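Local coordinates for protein exopolyphosphatase (Aquifex aeolicus, PDB 1T6C) that probably hydrolyses phosphoanhydride bonds of polyphosphate or guanosine pentaphosphate as a Ppx/GppA-family phosphatase with an actin-like fold, and binds calcium, at residues W247-R259 / F263-L275. Residues are numbered along the deposited sequence; the frame is centred on the assembly and turned at random.
Sequences WFDTFKEIPSEER and FRQVEDRRAKVIL
Arg259 reaches across to the backbone of Ala271 and Lys272, and its guanidinium group donates to carbonyl oxygens on both segments. Arg259 NH1 donates to Ala271 O at 2.8 Å; this oxygen lies in the guanidinium plane, and NH1 in turn lies in the carbonyl plane. Arg259 NH1 also makes a weak, bent bond to Lys272 O (3.1 Å). On its own segment, Arg259 NE donates to Ile254 O at 2.9 Å, while NH2 bonds weakly to Phe251 O and Ile254 O. A water accepts from NH2 and donates to Lys272 O, closing a second route between the segments. The side chain is extended from CG to NE, which carries the charged end from helix 256-262 to the residues that lead into helix 274-288.

Beyond this polar centre, Phe263 packs against helix 241-251. The six-membered ring of Trp247 points its edge at one face of Phe263, a T-shaped pair with planes at 76° and CZ3 3.5 Å from Phe263 CE2. Ile254 CD1 meets the Phe263 rim in plane, and Phe251 lies obliquely beside it, 5.3 Å between ring centroids. At the other end, Leu275 CD1 sits over a face of Phe248, 3.6 Å from the ring centroid, in a CH-pi contact; with CG anti to the backbone N (chi1 -177°), the leucine branches extend toward helix 241-251.

In the second shell, Phe192 meets the Phe248 ring, Glu223 accepts from Trp247 NE1, and Leu222 of helix 214-223 touches both Trp247 and Phe263. The contact ties together three successive helices, 241-251, 256-262 and 274-288, between strands 238-240 and 292-296 of the actin-like fold. Carbonyl dipoles from both segments probably help to stabilise the buried guanidinium's charge, and its bonds, several of them weak, join the 251-254 turn to Ala271 and Lys272.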
ATOM      1  N   TRP A 247       2.952  21.111   0.947  1.00 12.87           N
ATOM      2  CA  TRP A 247       1.969  20.413   0.085  1.00 12.24           C
ATOM      3  C   TRP A 247       0.597  20.284   0.740  1.00 11.66           C
ATOM      4  O   TRP A 247      -0.445  20.390   0.063  1.00 11.88           O
ATOM      5  CB  TRP A 247       2.495  19.040  -0.374  1.00 13.09           C
ATOM      6  CG  TRP A 247       3.494  19.185  -1.456  1.00 12.81           C
ATOM      7  CD1 TRP A 247       4.840  19.044  -1.363  1.00 15.19           C
ATOM      8  CD2 TRP A 247       3.231  19.632  -2.785  1.00 11.54           C
ATOM      9  NE1 TRP A 247       5.434  19.351  -2.565  1.00 14.66           N
ATOM     10  CE2 TRP A 247       4.458  19.712  -3.461  1.00 12.25           C
ATOM     11  CE3 TRP A 247       2.058  19.945  -3.495  1.00 11.58           C
ATOM     12  CZ2 TRP A 247       4.558  20.115  -4.772  1.00 12.53           C
ATOM     13  CZ3 TRP A 247       2.170  20.329  -4.796  1.00 12.98           C
ATOM     14  CH2 TRP A 247       3.400  20.409  -5.423  1.00 12.91           C
ATOM     15  N   PHE A 248       0.563  20.010   2.043  1.00 11.35           N
ATOM     16  CA  PHE A 248      -0.694  20.010   2.773  1.00 10.52           C
ATOM     17  C   PHE A 248      -1.387  21.375   2.647  1.00 11.79           C
ATOM     18  O   PHE A 248      -2.552  21.475   2.315  1.00 11.20           O
ATOM     19  CB  PHE A 248      -0.510  19.632   4.249  1.00 11.40           C
ATOM     20  CG  PHE A 248      -1.816  19.398   4.938  1.00 11.29           C
ATOM     21  CD1 PHE A 248      -2.384  18.131   4.970  1.00 11.14           C
ATOM     22  CD2 PHE A 248      -2.515  20.443   5.509  1.00 13.10           C
ATOM     23  CE1 PHE A 248      -3.641  17.914   5.541  1.00 11.38           C
ATOM     24  CE2 PHE A 248      -3.723  20.224   6.091  1.00 12.12           C
ATOM     25  CZ  PHE A 248      -4.291  18.955   6.103  1.00 11.67           C
ATOM     26  N   ASP A 249      -0.632  22.436   2.866  1.00 12.57           N
ATOM     27  CA  ASP A 249      -1.182  23.776   2.793  1.00 13.80           C
ATOM     28  C   ASP A 249      -1.662  24.147   1.382  1.00 13.44           C
ATOM     29  O   ASP A 249      -2.649  24.872   1.231  1.00 14.52           O
ATOM     30  CB  ASP A 249      -0.159  24.781   3.294  1.00 14.64           C
ATOM     31  CG  ASP A 249       0.058  24.699   4.788  1.00 18.75           C
ATOM     32  OD1 ASP A 249      -0.742  24.070   5.544  1.00 20.31           O
ATOM     33  OD2 ASP A 249       1.090  25.207   5.271  1.00 22.63           O
ATOM     34  N   THR A 250      -1.019  23.596   0.358  1.00 13.04           N
ATOM     35  CA  THR A 250      -1.399  23.810  -1.024  1.00 13.28           C
ATOM     36  C   THR A 250      -2.713  23.122  -1.304  1.00 12.26           C
ATOM     37  O   THR A 250      -3.670  23.733  -1.781  1.00 12.37           O
ATOM     38  CB  THR A 250      -0.287  23.251  -1.933  1.00 14.09           C
ATOM     39  OG1 THR A 250       0.865  24.097  -1.806  1.00 17.05           O
ATOM     40  CG2 THR A 250      -0.631  23.288  -3.387  1.00 13.71           C
ATOM     41  N   PHE A 251      -2.788  21.844  -0.973  1.00 12.08           N
ATOM     42  CA  PHE A 251      -4.002  21.088  -1.305  1.00 11.29           C
ATOM     43  C   PHE A 251      -5.200  21.512  -0.472  1.00 12.20           C
ATOM     44  O   PHE A 251      -6.330  21.442  -0.928  1.00 12.56           O
ATOM     45  CB  PHE A 251      -3.751  19.585  -1.200  1.00 11.94           C
ATOM     46  CG  PHE A 251      -3.057  19.035  -2.376  1.00 12.20           C
ATOM     47  CD1 PHE A 251      -1.752  18.656  -2.310  1.00 12.75           C
ATOM     48  CD2 PHE A 251      -3.717  18.946  -3.590  1.00 14.87           C
ATOM     49  CE1 PHE A 251      -1.113  18.132  -3.444  1.00 14.23           C
ATOM     50  CE2 PHE A 251      -3.068  18.485  -4.715  1.00 14.35           C
ATOM     51  CZ  PHE A 251      -1.768  18.068  -4.634  1.00 13.14           C
ATOM     52  N   LYS A 252      -4.994  22.031   0.731  1.00 12.74           N
ATOM     53  CA  LYS A 252      -6.119  22.457   1.546  1.00 12.73           C
ATOM     54  C   LYS A 252      -6.824  23.687   0.963  1.00 13.47           C
ATOM     55  O   LYS A 252      -7.918  23.983   1.383  1.00 14.05           O
ATOM     56  CB  LYS A 252      -5.695  22.626   3.016  1.00 15.04           C
ATOM     57  CG  LYS A 252      -5.022  23.919   3.355  1.00 16.43           C
ATOM     58  CD  LYS A 252      -4.646  23.913   4.859  1.00 20.60           C
ATOM     59  CE  LYS A 252      -4.043  25.232   5.286  1.00 24.65           C
ATOM     60  NZ  LYS A 252      -3.671  25.220   6.740  1.00 26.22           N
ATOM     61  N   GLU A 253      -6.215  24.357  -0.007  1.00 13.48           N
ATOM     62  CA  GLU A 253      -6.798  25.524  -0.669  1.00 15.03           C
ATOM     63  C   GLU A 253      -7.382  25.204  -2.035  1.00 13.85           C
ATOM     64  O   GLU A 253      -7.865  26.112  -2.737  1.00 14.45           O
ATOM     65  CB  GLU A 253      -5.721  26.593  -0.867  1.00 16.34           C
ATOM     66  CG  GLU A 253      -5.088  27.085   0.408  1.00 24.31           C
ATOM     67  CD  GLU A 253      -6.065  27.740   1.388  1.00 31.32           C
ATOM     68  OE1 GLU A 253      -5.794  27.646   2.633  1.00 36.14           O
ATOM     69  OE2 GLU A 253      -7.099  28.341   0.942  1.00 34.30           O
ATOM     70  N   ILE A 254      -7.353  23.929  -2.435  1.00 11.87           N
ATOM     71  CA  ILE A 254      -7.795  23.537  -3.773  1.00 12.37           C
ATOM     72  C   ILE A 254      -8.987  22.600  -3.689  1.00 11.58           C
ATOM     73  O   ILE A 254      -8.883  21.515  -3.102  1.00 11.38           O
ATOM     74  CB  ILE A 254      -6.672  22.854  -4.602  1.00 11.81           C
ATOM     75  CG1 ILE A 254      -5.397  23.735  -4.636  1.00 14.20           C
ATOM     76  CG2 ILE A 254      -7.206  22.531  -6.032  1.00 12.82           C
ATOM     77  CD1 ILE A 254      -4.177  23.051  -5.249  1.00 15.05           C
ATOM     78  N   PRO A 255     -10.117  22.962  -4.308  1.00 11.80           N
ATOM     79  CA  PRO A 255     -11.245  22.043  -4.378  1.00 12.23           C
ATOM     80  C   PRO A 255     -10.833  20.742  -5.072  1.00 12.40           C
ATOM     81  O   PRO A 255     -10.046  20.753  -6.000  1.00 12.49           O
ATOM     82  CB  PRO A 255     -12.268  22.810  -5.214  1.00 13.49           C
ATOM     83  CG  PRO A 255     -11.862  24.231  -5.180  1.00 14.12           C
ATOM     84  CD  PRO A 255     -10.392  24.219  -5.026  1.00 12.43           C
ATOM     85  N   SER A 256     -11.396  19.629  -4.629  1.00 12.55           N
ATOM     86  CA  SER A 256     -10.952  18.322  -5.097  1.00 12.93           C
ATOM     87  C   SER A 256     -10.968  18.186  -6.616  1.00 13.19           C
ATOM     88  O   SER A 256     -10.042  17.624  -7.192  1.00 13.33           O
ATOM     89  CB  SER A 256     -11.755  17.178  -4.466  1.00 13.44           C
ATOM     90  OG  SER A 256     -13.126  17.216  -4.826  1.00 14.59           O
ATOM     91  N   GLU A 257     -12.010  18.706  -7.258  1.00 13.06           N
ATOM     92  CA  GLU A 257     -12.156  18.588  -8.705  1.00 14.57           C
ATOM     93  C   GLU A 257     -11.092  19.337  -9.496  1.00 15.13           C
ATOM     94  O   GLU A 257     -10.853  19.011 -10.662  1.00 16.68           O
ATOM     95  CB  GLU A 257     -13.546  19.054  -9.163  1.00 15.53           C
ATOM     96  CG  GLU A 257     -14.714  18.501  -8.367  1.00 18.51           C
ATOM     97  CD  GLU A 257     -15.250  19.467  -7.320  1.00 20.49           C
ATOM     98  OE1 GLU A 257     -14.434  20.154  -6.656  1.00 15.87           O
ATOM     99  OE2 GLU A 257     -16.492  19.535  -7.166  1.00 23.26           O
ATOM    100  N   GLU A 258     -10.403  20.284  -8.853  1.00 13.42           N
ATOM    101  CA  GLU A 258      -9.348  21.071  -9.468  1.00 14.12           C
ATOM    102  C   GLU A 258      -7.971  20.473  -9.241  1.00 12.75           C
ATOM    103  O   GLU A 258      -7.033  20.805  -9.930  1.00 12.81           O
ATOM    104  CB  GLU A 258      -9.437  22.493  -8.888  1.00 13.93           C
ATOM    105  CG  GLU A 258      -8.379  23.471  -9.315  1.00 17.08           C
ATOM    106  CD  GLU A 258      -8.407  23.861 -10.778  1.00 21.76           C
ATOM    107  OE1 GLU A 258      -9.421  23.578 -11.485  1.00 23.48           O
ATOM    108  OE2 GLU A 258      -7.378  24.445 -11.210  1.00 23.59           O
ATOM    109  N   ARG A 259      -7.842  19.566  -8.270  1.00 11.80           N
ATOM    110  CA  ARG A 259      -6.527  19.108  -7.857  1.00 12.08           C
ATOM    111  C   ARG A 259      -5.776  18.407  -8.998  1.00 12.79           C
ATOM    112  O   ARG A 259      -4.596  18.671  -9.170  1.00 14.92           O
ATOM    113  CB  ARG A 259      -6.614  18.219  -6.619  1.00 11.50           C
ATOM    114  CG  ARG A 259      -6.990  18.986  -5.395  1.00 11.44           C
ATOM    115  CD  ARG A 259      -7.170  18.118  -4.172  1.00 12.63           C
ATOM    116  NE  ARG A 259      -7.590  18.926  -3.033  1.00 10.87           N
ATOM    117  CZ  ARG A 259      -8.118  18.439  -1.921  1.00 11.75           C
ATOM    118  NH1 ARG A 259      -8.244  17.128  -1.764  1.00 10.93           N
ATOM    119  NH2 ARG A 259      -8.473  19.265  -0.931  1.00 12.37           N
ATOM    120  N   PHE A 263      -2.360  19.744 -10.725  1.00 13.11           N
ATOM    121  CA  PHE A 263      -1.204  18.879 -10.469  1.00 14.07           C
ATOM    122  C   PHE A 263      -1.464  17.538 -11.158  1.00 14.30           C
ATOM    123  O   PHE A 263      -2.102  16.647 -10.593  1.00 13.72           O
ATOM    124  CB  PHE A 263      -0.995  18.707  -8.961  1.00 13.94           C
ATOM    125  CG  PHE A 263      -0.613  19.983  -8.265  1.00 13.04           C
ATOM    126  CD1 PHE A 263      -1.521  20.639  -7.422  1.00 14.28           C
ATOM    127  CD2 PHE A 263       0.612  20.550  -8.474  1.00 12.39           C
ATOM    128  CE1 PHE A 263      -1.162  21.825  -6.796  1.00 14.26           C
ATOM    129  CE2 PHE A 263       0.996  21.724  -7.818  1.00 12.97           C
ATOM    130  CZ  PHE A 263       0.093  22.377  -6.998  1.00 14.40           C
ATOM    131  N   ARG A 264      -0.933  17.414 -12.373  1.00 15.18           N
ATOM    132  CA  ARG A 264      -1.205  16.284 -13.262  1.00 16.37           C
ATOM    133  C   ARG A 264      -0.927  14.918 -12.666  1.00 15.20           C
ATOM    134  O   ARG A 264      -1.585  13.945 -13.022  1.00 15.46           O
ATOM    135  CB  ARG A 264      -0.333  16.410 -14.511  1.00 17.50           C
ATOM    136  CG  ARG A 264      -0.752  17.479 -15.436  1.00 23.06           C
ATOM    137  CD  ARG A 264       0.094  17.545 -16.688  1.00 25.13           C
ATOM    138  NE  ARG A 264      -0.216  18.823 -17.319  1.00 30.10           N
ATOM    139  CZ  ARG A 264      -1.287  19.043 -18.050  1.00 31.01           C
ATOM    140  NH1 ARG A 264      -2.119  18.048 -18.346  1.00 31.49           N
ATOM    141  NH2 ARG A 264      -1.483  20.262 -18.548  1.00 36.70           N
ATOM    142  N   GLN A 265       0.028  14.839 -11.751  1.00 15.44           N
ATOM    143  CA  GLN A 265       0.402  13.561 -11.152  1.00 14.97           C
ATOM    144  C   GLN A 265      -0.657  13.007 -10.212  1.00 15.65           C
ATOM    145  O   GLN A 265      -0.702  11.800  -9.962  1.00 16.22           O
ATOM    146  CB  GLN A 265       1.739  13.690 -10.433  1.00 15.80           C
ATOM    147  CG  GLN A 265       2.866  14.060 -11.382  1.00 16.75           C
ATOM    148  CD  GLN A 265       3.233  15.533 -11.328  1.00 16.60           C
ATOM    149  OE1 GLN A 265       2.345  16.419 -11.307  1.00 17.42           O
ATOM    150  NE2 GLN A 265       4.543  15.816 -11.244  1.00 15.99           N
ATOM    151  N   VAL A 266      -1.523  13.880  -9.703  1.00 14.30           N
ATOM    152  CA  VAL A 266      -2.648  13.434  -8.870  1.00 14.28           C
ATOM    153  C   VAL A 266      -3.689  12.689  -9.684  1.00 15.02           C
ATOM    154  O   VAL A 266      -4.293  13.277 -10.579  1.00 15.42           O
ATOM    155  CB  VAL A 266      -3.307  14.655  -8.147  1.00 12.73           C
ATOM    156  CG1 VAL A 266      -4.440  14.203  -7.254  1.00 14.43           C
ATOM    157  CG2 VAL A 266      -2.222  15.387  -7.326  1.00 12.39           C
ATOM    158  N   GLU A 267      -3.899  11.412  -9.381  1.00 15.92           N
ATOM    159  CA  GLU A 267      -4.986  10.676 -10.042  1.00 19.11           C
ATOM    160  C   GLU A 267      -6.333  11.231  -9.640  1.00 19.60           C
ATOM    161  O   GLU A 267      -6.575  11.462  -8.462  1.00 17.40           O
ATOM    162  CB  GLU A 267      -4.940   9.202  -9.680  1.00 20.68           C
ATOM    163  CG  GLU A 267      -3.749   8.474 -10.256  1.00 25.17           C
ATOM    164  CD  GLU A 267      -3.617   7.069  -9.723  1.00 32.56           C
ATOM    165  OE1 GLU A 267      -4.467   6.618  -8.895  1.00 36.81           O
ATOM    166  OE2 GLU A 267      -2.647   6.412 -10.135  1.00 37.49           O
ATOM    167  N   ASP A 268      -7.231  11.367 -10.625  1.00 20.57           N
ATOM    168  CA  ASP A 268      -8.611  11.842 -10.431  1.00 22.17           C
ATOM    169  C   ASP A 268      -9.276  11.101  -9.269  1.00 21.39           C
ATOM    170  O   ASP A 268      -9.919  11.715  -8.401  1.00 21.03           O
ATOM    171  CB  ASP A 268      -9.450  11.585 -11.694  1.00 24.30           C
ATOM    172  CG  ASP A 268      -9.035  12.457 -12.890  1.00 29.64           C
ATOM    173  OD1 ASP A 268      -8.648  13.624 -12.675  1.00 37.72           O
ATOM    174  OD2 ASP A 268      -9.068  12.065 -14.091  1.00 38.49           O
ATOM    175  N   ARG A 269      -9.086   9.788  -9.235  1.00 20.44           N
ATOM    176  CA  ARG A 269      -9.775   8.943  -8.261  1.00 21.45           C
ATOM    177  C   ARG A 269      -9.238   9.112  -6.827  1.00 19.89           C
ATOM    178  O   ARG A 269      -9.901   8.718  -5.864  1.00 19.76           O
ATOM    179  CB  ARG A 269      -9.752   7.478  -8.706  1.00 22.86           C
ATOM    180  CG  ARG A 269      -8.389   6.836  -8.657  1.00 27.69           C
ATOM    181  CD  ARG A 269      -8.368   5.416  -9.257  1.00 34.86           C
ATOM    182  NE  ARG A 269      -7.012   4.902  -9.475  1.00 40.52           N
ATOM    183  CZ  ARG A 269      -6.334   4.972 -10.624  1.00 45.57           C
ATOM    184  NH1 ARG A 269      -6.845   5.570 -11.705  1.00 46.79           N
ATOM    185  NH2 ARG A 269      -5.115   4.443 -10.693  1.00 47.89           N
ATOM    186  N   ARG A 270      -8.045   9.693  -6.684  1.00 17.66           N
ATOM    187  CA  ARG A 270      -7.442   9.995  -5.388  1.00 18.30           C
ATOM    188  C   ARG A 270      -7.510  11.460  -5.000  1.00 15.45           C
ATOM    189  O   ARG A 270      -7.105  11.812  -3.911  1.00 14.37           O
ATOM    190  CB  ARG A 270      -5.967   9.629  -5.429  1.00 19.33           C
ATOM    191  CG  ARG A 270      -5.714   8.155  -5.486  1.00 26.51           C
ATOM    192  CD  ARG A 270      -4.590   7.752  -4.542  1.00 34.01           C
ATOM    193  NE  ARG A 270      -3.300   7.702  -5.216  1.00 37.45           N
ATOM    194  CZ  ARG A 270      -2.967   6.732  -6.051  1.00 40.09           C
ATOM    195  NH1 ARG A 270      -3.825   5.750  -6.308  1.00 41.08           N
ATOM    196  NH2 ARG A 270      -1.770   6.733  -6.630  1.00 41.66           N
ATOM    197  N   ALA A 271      -8.024  12.307  -5.876  1.00 13.01           N
ATOM    198  CA  ALA A 271      -7.909  13.751  -5.705  1.00 12.36           C
ATOM    199  C   ALA A 271      -8.574  14.264  -4.421  1.00 13.12           C
ATOM    200  O   ALA A 271      -7.993  15.109  -3.719  1.00 13.97           O
ATOM    201  CB  ALA A 271      -8.474  14.453  -6.922  1.00 12.84           C
ATOM    202  N   LYS A 272      -9.756  13.750  -4.081  1.00 12.44           N
ATOM    203  CA  LYS A 272     -10.430  14.215  -2.853  1.00 12.56           C
ATOM    204  C   LYS A 272      -9.725  13.732  -1.578  1.00 12.52           C
ATOM    205  O   LYS A 272      -9.487  14.528  -0.649  1.00 11.35           O
ATOM    206  CB  LYS A 272     -11.898  13.809  -2.861  1.00 13.64           C
ATOM    207  CG  LYS A 272     -12.712  14.449  -1.766  1.00 16.34           C
ATOM    208  CD  LYS A 272     -14.137  14.631  -2.245  1.00 22.78           C
ATOM    209  CE  LYS A 272     -15.083  14.419  -1.151  1.00 27.12           C
ATOM    210  NZ  LYS A 272     -16.445  14.630  -1.673  1.00 28.00           N
ATOM    211  N   VAL A 273      -9.349  12.461  -1.541  1.00 10.89           N
ATOM    212  CA  VAL A 273      -8.700  11.915  -0.340  1.00 11.57           C
ATOM    213  C   VAL A 273      -7.222  12.212  -0.121  1.00 11.60           C
ATOM    214  O   VAL A 273      -6.725  11.947   0.974  1.00 10.26           O
ATOM    215  CB  VAL A 273      -8.903  10.381  -0.225  1.00 11.82           C
ATOM    216  CG1 VAL A 273     -10.384  10.046  -0.262  1.00 13.93           C
ATOM    217  CG2 VAL A 273      -8.123   9.661  -1.319  1.00 13.27           C
ATOM    218  N   ILE A 274      -6.521  12.765  -1.116  1.00 11.48           N
ATOM    219  CA  ILE A 274      -5.079  12.966  -0.982  1.00 11.89           C
ATOM    220  C   ILE A 274      -4.759  13.871   0.179  1.00 10.77           C
ATOM    221  O   ILE A 274      -3.741  13.637   0.834  1.00  9.98           O
ATOM    222  CB  ILE A 274      -4.419  13.456  -2.306  1.00 12.50           C
ATOM    223  CG1 ILE A 274      -2.895  13.296  -2.178  1.00 14.66           C
ATOM    224  CG2 ILE A 274      -4.878  14.856  -2.686  1.00 13.64           C
ATOM    225  CD1 ILE A 274      -2.193  13.594  -3.470  1.00 18.36           C
ATOM    226  N   LEU A 275      -5.602  14.858   0.497  1.00  9.62           N
ATOM    227  CA  LEU A 275      -5.259  15.779   1.594  1.00  9.50           C
ATOM    228  C   LEU A 275      -5.150  15.035   2.940  1.00  9.26           C
ATOM    229  O   LEU A 275      -4.202  15.217   3.711  1.00 10.09           O
ATOM    230  CB  LEU A 275      -6.294  16.915   1.681  1.00  9.63           C
ATOM    231  CG  LEU A 275      -5.998  17.975   2.738  1.00 10.66           C
ATOM    232  CD1 LEU A 275      -4.720  18.762   2.387  1.00 12.39           C
ATOM    233  CD2 LEU A 275      -7.196  18.906   2.916  1.00 12.18           C
TER
HETATM  234  O   HOH W   1      -9.574  17.363   0.931  1.00 14.63           O